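Local coordinates for Lmo0181 protein (Listeria monocytogenes serovar 1/2a, PDB 5F7V), which binds the cyclic glucan cycloalternan as the substrate-binding lipoprotein of an ABC transport system, probably delivering it for uptake into the cell, at residues 128-133 with 279-284; 251-256 with 318-323. All blocks are in the same frame, centred on the assembly; numbering follows the deposited sequence.

Contact 1 of 2, residues 128-133 with 279-284; sequences SNVVTI and HFFANG. With GLC (alpha-D-glucopyranose), chain B; GLC (alpha-D-glucopyranose), chain C.
S128 and F281 face each other as an antiparallel hydrogen-bonded pair, and with H279 they bury the most surface between 128-133 and 279-284. Two backbone bonds define the pair: F281 N donates to S128 O at 2.9 Å with an N-H...O angle of 168°, while the return bond from S128 N to F281 O is more bent, at 152°. Both side chains leave the same face of the sheet, the one turned to the sugar. There S128 OG approaches F281 CB at 3.4 Å, near the plane of the phenyl ring and at its edge. A first torsion of 65° puts this hydroxyl between the backbone N and the carbonyl carbon of S128.

V130 and H279 extend the contact, running alongside each other in the same direction. Methyl CG2 of V130 lies 3.6 Å from H279 ND1 and also reaches the edge of the F281 ring, at CE2. One face of the imidazole is met by F281 CZ, off its centre, and H279 CE1 comes within 3.4 Å of C6 of the chain C glucose. N180 O holds H279 NE2, and Y183 packs edge-to-face on the same ring.

Beyond the paired residues direct bonding gives way to water: one water accepts from N129 ND2, also bonded to V345 O, and donates to H279 O; another accepts from H279 N and donates to V130 O. V130 N, buried here, has no partner in the model.

F281 carries C6 of the chain B glucose over the centre of one face, 4.0 Å above the plane. Further along, N283 OD1 accepts from O3 of that sugar at 2.7 Å while ND2 donates to O2. Apolar ring surface therefore receives sugar carbons, and one amide used at both ends reads two neighbouring hydroxyls.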
# COMPACT_ATOMS: atom_id res chain seq x y z
N SER A 128 -6.43 -1.71 -1.60
CA SER A 128 -5.76 -2.77 -0.82
C SER A 128 -5.56 -2.36 0.63
O SER A 128 -5.79 -1.22 1.01
CB SER A 128 -4.38 -3.05 -1.46
OG SER A 128 -3.52 -1.94 -1.36
N ASN A 129 -5.15 -3.34 1.43
CA ASN A 129 -4.81 -3.10 2.84
C ASN A 129 -3.76 -4.09 3.26
O ASN A 129 -3.22 -4.86 2.47
CB ASN A 129 -6.08 -3.06 3.69
CG ASN A 129 -6.84 -4.36 3.66
OD1 ASN A 129 -6.38 -5.38 3.14
ND2 ASN A 129 -8.05 -4.34 4.21
N VAL A 130 -3.42 -3.94 4.55
CA VAL A 130 -2.37 -4.74 5.17
C VAL A 130 -2.99 -5.62 6.24
O VAL A 130 -3.98 -5.27 6.86
CB VAL A 130 -1.31 -3.80 5.75
CG1 VAL A 130 -0.34 -4.50 6.72
CG2 VAL A 130 -0.54 -3.10 4.61
N VAL A 131 -2.45 -6.83 6.37
CA VAL A 131 -2.91 -7.81 7.33
C VAL A 131 -1.70 -8.45 7.97
O VAL A 131 -0.57 -8.27 7.51
CB VAL A 131 -3.78 -8.92 6.68
CG1 VAL A 131 -5.11 -8.31 6.24
CG2 VAL A 131 -3.10 -9.57 5.49
N THR A 132 -1.96 -9.17 9.05
CA THR A 132 -0.91 -10.04 9.62
C THR A 132 -0.96 -11.36 8.90
O THR A 132 -1.95 -12.08 9.00
CB THR A 132 -1.13 -10.23 11.11
OG1 THR A 132 -1.09 -8.94 11.73
CG2 THR A 132 -0.07 -11.15 11.70
N ILE A 133 0.13 -11.71 8.24
CA ILE A 133 0.24 -12.96 7.50
C ILE A 133 1.08 -13.89 8.35
O ILE A 133 2.17 -13.50 8.79
CB ILE A 133 0.88 -12.75 6.13
CG1 ILE A 133 0.12 -11.66 5.36
CG2 ILE A 133 0.91 -14.08 5.38
CD1 ILE A 133 0.47 -11.56 3.91
N HIS A 279 -4.53 -0.10 7.45
CA HIS A 279 -4.19 0.64 6.22
C HIS A 279 -5.31 0.54 5.20
O HIS A 279 -6.03 -0.43 5.10
CB HIS A 279 -2.93 0.06 5.60
CG HIS A 279 -1.68 0.69 6.13
ND1 HIS A 279 -0.59 -0.05 6.53
CD2 HIS A 279 -1.32 1.98 6.26
CE1 HIS A 279 0.38 0.77 6.89
NE2 HIS A 279 -0.04 2.00 6.72
N PHE A 280 -5.43 1.57 4.38
CA PHE A 280 -6.23 1.63 3.15
C PHE A 280 -5.40 2.31 2.09
O PHE A 280 -5.01 3.46 2.23
CB PHE A 280 -7.53 2.39 3.38
CG PHE A 280 -8.43 2.40 2.17
CD1 PHE A 280 -9.32 1.35 1.97
CD2 PHE A 280 -8.32 3.40 1.22
CE1 PHE A 280 -10.14 1.35 0.85
CE2 PHE A 280 -9.11 3.38 0.09
CZ PHE A 280 -10.00 2.36 -0.06
N PHE A 281 -5.14 1.56 1.04
CA PHE A 281 -4.34 2.05 -0.09
C PHE A 281 -5.18 1.95 -1.35
O PHE A 281 -6.08 1.14 -1.45
CB PHE A 281 -3.05 1.24 -0.19
CG PHE A 281 -2.11 1.46 0.95
CD1 PHE A 281 -1.62 2.74 1.21
CD2 PHE A 281 -1.66 0.41 1.71
CE1 PHE A 281 -0.76 2.95 2.26
CE2 PHE A 281 -0.80 0.62 2.77
CZ PHE A 281 -0.34 1.89 3.04
N ALA A 282 -4.84 2.75 -2.33
CA ALA A 282 -5.50 2.69 -3.63
C ALA A 282 -4.58 3.14 -4.72
O ALA A 282 -3.80 4.06 -4.52
CB ALA A 282 -6.75 3.54 -3.68
N ASN A 283 -4.65 2.47 -5.86
CA ASN A 283 -3.94 2.92 -7.06
C ASN A 283 -4.90 3.45 -8.08
O ASN A 283 -6.01 2.94 -8.19
CB ASN A 283 -3.16 1.75 -7.63
CG ASN A 283 -2.11 1.25 -6.64
OD1 ASN A 283 -1.38 2.05 -6.08
ND2 ASN A 283 -2.01 -0.07 -6.46
N GLY A 284 -4.45 4.45 -8.82
CA GLY A 284 -5.24 5.12 -9.84
C GLY A 284 -4.41 5.32 -11.07
O GLY A 284 -3.17 5.28 -11.00
C1 GLC B . 1.10 -1.24 -2.51
C2 GLC B . -0.13 -0.56 -3.06
C3 GLC B . 0.10 0.94 -3.14
C4 GLC B . 0.58 1.48 -1.80
C5 GLC B . 1.83 0.73 -1.35
C6 GLC B . 2.30 1.13 0.04
O2 GLC B . -0.41 -1.10 -4.36
O3 GLC B . -1.15 1.55 -3.47
O4 GLC B . 0.95 2.85 -1.99
O5 GLC B . 1.52 -0.68 -1.27
O6 GLC B . 3.35 0.19 0.35
C1 GLC C . 4.27 0.69 1.33
C2 GLC C . 5.40 -0.33 1.33
C3 GLC C . 4.85 -1.69 1.76
C4 GLC C . 4.18 -1.55 3.11
C5 GLC C . 3.18 -0.39 3.14
C6 GLC C . 2.66 -0.04 4.54
O2 GLC C . 6.03 -0.40 0.04
O3 GLC C . 5.97 -2.58 1.83
O4 GLC C . 3.43 -2.75 3.42
O5 GLC C . 3.71 0.83 2.63
O6 GLC C . 3.77 0.30 5.37
O HOH W 1 -8.42 -1.60 5.82
O HOH W 2 -3.78 -2.77 7.99

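Contact 2 of 2, residues 251-256 with 318-323; sequences GIWLFD and NWELPA. With GLC (alpha-D-glucopyranose), chain B; GLC (alpha-D-glucopyranose), chain D; GLC (alpha-D-glucopyranose), chain E.
E320 OE2 comes to 3.5 Å from W253 CB, at the root of the indole and oblique to the ring, with the carboxylate and ring planes 55° apart. No direct hydrogen bond joins 251-256 to 318-323; the segments are joined by apolar contact, by water and through the sugar.

I252 CD1 touches L321 CG at 4.1 Å, the two side chains crossing at about a right angle, and it also touches E320 CA. Y333 and V345 pack on both I252 and L321.

Water supplies the polar link. I252 O and N318 O each accept from the same two waters, one of which also accepts from D256 N. A third bridges D256 OD1 and N318 ND2, while N318 OD1 is held by R342. N318 O is presented by a helix end: with positive phi, N318 is the C' residue of a Schellman motif closing helix 308-316.

W253 and E320 make the sugar contacts. The indole of W253 bears C1 of the chain B glucose 3.5 Å above its centre, with C3 of the chain E glucose on the same face nearer the rim; G251 CA backs the opposite face. In the ring plane, NE1 donates to O5 of the chain D glucose at 3.1 Å, nearly straight at 167°. E320, extended beyond CG, accepts from O2 of the chain B glucose through OE2 at 2.6 Å, and S126 OG bonds to OE1. An aromatic platform beneath a sugar, flanked by a carboxylate, is characteristic of carbohydrate-binding sites such as this cycloalternan pocket.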
# COMPACT_ATOMS: atom_id res chain seq x y z
N GLY A 251 1.10 -6.31 2.85
CA GLY A 251 -0.13 -6.14 2.09
C GLY A 251 -0.65 -7.36 1.39
O GLY A 251 0.04 -8.33 1.08
N ILE A 252 -1.93 -7.25 1.04
CA ILE A 252 -2.61 -8.29 0.28
C ILE A 252 -2.03 -8.44 -1.12
O ILE A 252 -2.31 -9.41 -1.82
CB ILE A 252 -4.15 -8.09 0.20
CG1 ILE A 252 -4.55 -6.85 -0.60
CG2 ILE A 252 -4.72 -8.05 1.62
CD1 ILE A 252 -6.04 -6.63 -0.72
N TRP A 253 -1.24 -7.45 -1.55
CA TRP A 253 -0.50 -7.52 -2.82
C TRP A 253 0.57 -8.58 -2.83
O TRP A 253 1.11 -8.85 -3.90
CB TRP A 253 0.12 -6.15 -3.21
CG TRP A 253 0.92 -5.53 -2.14
CD1 TRP A 253 2.27 -5.67 -1.93
CD2 TRP A 253 0.46 -4.60 -1.16
NE1 TRP A 253 2.66 -4.95 -0.85
CE2 TRP A 253 1.57 -4.25 -0.37
CE3 TRP A 253 -0.78 -4.00 -0.87
CZ2 TRP A 253 1.47 -3.36 0.72
CZ3 TRP A 253 -0.86 -3.11 0.19
CH2 TRP A 253 0.24 -2.81 0.98
N LEU A 254 0.86 -9.20 -1.69
CA LEU A 254 1.80 -10.33 -1.67
C LEU A 254 1.10 -11.69 -1.62
O LEU A 254 1.79 -12.70 -1.57
CB LEU A 254 2.79 -10.20 -0.51
CG LEU A 254 3.75 -9.02 -0.72
CD1 LEU A 254 4.76 -8.99 0.43
CD2 LEU A 254 4.45 -8.98 -2.07
N PHE A 255 -0.22 -11.74 -1.65
CA PHE A 255 -0.88 -13.04 -1.66
C PHE A 255 -0.46 -13.86 -2.89
O PHE A 255 -0.26 -15.06 -2.73
CB PHE A 255 -2.39 -12.88 -1.71
CG PHE A 255 -3.05 -12.50 -0.41
CD1 PHE A 255 -2.34 -12.19 0.75
CD2 PHE A 255 -4.44 -12.36 -0.39
CE1 PHE A 255 -3.00 -11.81 1.90
CE2 PHE A 255 -5.10 -12.00 0.74
CZ PHE A 255 -4.37 -11.70 1.88
N ASP A 256 -0.29 -13.27 -4.07
CA ASP A 256 0.15 -14.05 -5.22
C ASP A 256 1.55 -14.65 -4.98
O ASP A 256 1.72 -15.84 -5.23
CB ASP A 256 0.14 -13.20 -6.51
CG ASP A 256 0.55 -13.99 -7.72
OD1 ASP A 256 -0.30 -14.76 -8.20
OD2 ASP A 256 1.73 -13.89 -8.16
N ASN A 318 -5.71 -12.58 -7.61
CA ASN A 318 -5.53 -12.04 -6.26
C ASN A 318 -4.82 -10.70 -6.27
O ASN A 318 -4.14 -10.38 -5.29
CB ASN A 318 -4.76 -13.01 -5.37
CG ASN A 318 -5.46 -14.33 -5.19
OD1 ASN A 318 -6.58 -14.37 -4.68
ND2 ASN A 318 -4.80 -15.41 -5.56
N TRP A 319 -4.96 -9.93 -7.34
CA TRP A 319 -4.14 -8.72 -7.54
C TRP A 319 -4.81 -7.53 -6.89
O TRP A 319 -5.48 -6.74 -7.52
CB TRP A 319 -3.84 -8.54 -9.02
CG TRP A 319 -3.03 -7.32 -9.31
CD1 TRP A 319 -2.22 -6.63 -8.44
CD2 TRP A 319 -2.99 -6.63 -10.55
NE1 TRP A 319 -1.68 -5.57 -9.11
CE2 TRP A 319 -2.13 -5.53 -10.40
CE3 TRP A 319 -3.60 -6.83 -11.80
CZ2 TRP A 319 -1.90 -4.62 -11.44
CZ3 TRP A 319 -3.33 -5.94 -12.82
CH2 TRP A 319 -2.49 -4.85 -12.64
N GLU A 320 -4.64 -7.44 -5.57
CA GLU A 320 -5.35 -6.44 -4.75
C GLU A 320 -6.85 -6.66 -4.95
O GLU A 320 -7.26 -7.80 -5.13
CB GLU A 320 -4.88 -5.02 -5.02
CG GLU A 320 -3.37 -4.89 -4.78
CD GLU A 320 -2.85 -3.47 -4.77
OE1 GLU A 320 -3.64 -2.51 -5.06
OE2 GLU A 320 -1.63 -3.36 -4.51
N LEU A 321 -7.67 -5.62 -4.88
CA LEU A 321 -9.11 -5.70 -5.10
C LEU A 321 -9.48 -4.72 -6.18
O LEU A 321 -8.93 -3.63 -6.24
CB LEU A 321 -9.86 -5.39 -3.78
CG LEU A 321 -9.70 -6.41 -2.65
CD1 LEU A 321 -10.28 -5.84 -1.37
CD2 LEU A 321 -10.34 -7.73 -3.00
N PRO A 322 -10.42 -5.09 -7.04
CA PRO A 322 -10.95 -4.16 -8.04
C PRO A 322 -11.77 -3.07 -7.39
O PRO A 322 -12.24 -3.19 -6.27
CB PRO A 322 -11.79 -5.06 -8.93
CG PRO A 322 -12.32 -6.08 -7.95
CD PRO A 322 -11.21 -6.33 -6.98
N ALA A 323 -11.90 -1.97 -8.11
CA ALA A 323 -12.74 -0.89 -7.63
C ALA A 323 -14.22 -1.23 -7.54
O ALA A 323 -14.92 -0.68 -6.69
CB ALA A 323 -12.54 0.32 -8.49
C1 GLC B . 1.10 -1.24 -2.51
C2 GLC B . -0.13 -0.56 -3.06
C3 GLC B . 0.10 0.94 -3.14
C4 GLC B . 0.58 1.48 -1.80
C5 GLC B . 1.83 0.73 -1.35
C6 GLC B . 2.30 1.13 0.04
O2 GLC B . -0.41 -1.10 -4.36
O3 GLC B . -1.15 1.55 -3.47
O4 GLC B . 0.95 2.85 -1.99
O5 GLC B . 1.52 -0.68 -1.27
O6 GLC B . 3.35 0.19 0.35
C1 GLC D . 5.64 -3.97 1.75
C2 GLC D . 6.84 -4.68 2.37
C3 GLC D . 8.05 -4.62 1.48
C4 GLC D . 7.72 -5.04 0.06
C5 GLC D . 6.55 -4.23 -0.47
C6 GLC D . 6.13 -4.83 -1.80
O2 GLC D . 7.13 -4.16 3.67
O3 GLC D . 9.17 -5.33 1.98
O4 GLC D . 8.86 -4.92 -0.78
O5 GLC D . 5.43 -4.40 0.39
O6 GLC D . 5.03 -4.14 -2.41
C1 GLC E . 5.42 -2.98 -3.14
C2 GLC E . 4.36 -1.92 -2.89
C3 GLC E . 3.03 -2.28 -3.51
C4 GLC E . 3.24 -2.54 -4.99
C5 GLC E . 4.25 -3.69 -5.12
C6 GLC E . 4.49 -4.09 -6.57
O2 GLC E . 4.23 -1.73 -1.48
O3 GLC E . 2.14 -1.17 -3.45
O4 GLC E . 2.00 -2.82 -5.65
O5 GLC E . 5.48 -3.28 -4.52
O6 GLC E . 5.22 -3.04 -7.20
O HOH W 3 -5.00 -9.78 -2.78
O HOH W 4 -1.31 -10.66 -4.67
O HOH W 5 -2.50 -15.43 -7.16

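In the fold
The centres of contacts 1 and 2 lie about 8 Å apart, and both contacts reach one mixed sheet. Contact 1 includes part of strand 119-135, paired antiparallel with 278-287; contact 2 adjoins that strand through the end of 245-251 and through 321-322. Along the chain the segments alternate, in the order 128-133, 251-256, 279-284, 318-323, so the two contacts interlock. They also touch directly: N129 O is 3.1 Å from I252 N, a probable hydrogen bond, and S128 OG packs 3.3 Å from W253 CZ3. Sequence-distant strands and loops thus line two adjoining sides of the chain B glucose, consistent with the ligand cleft of extracellular solute-binding proteins.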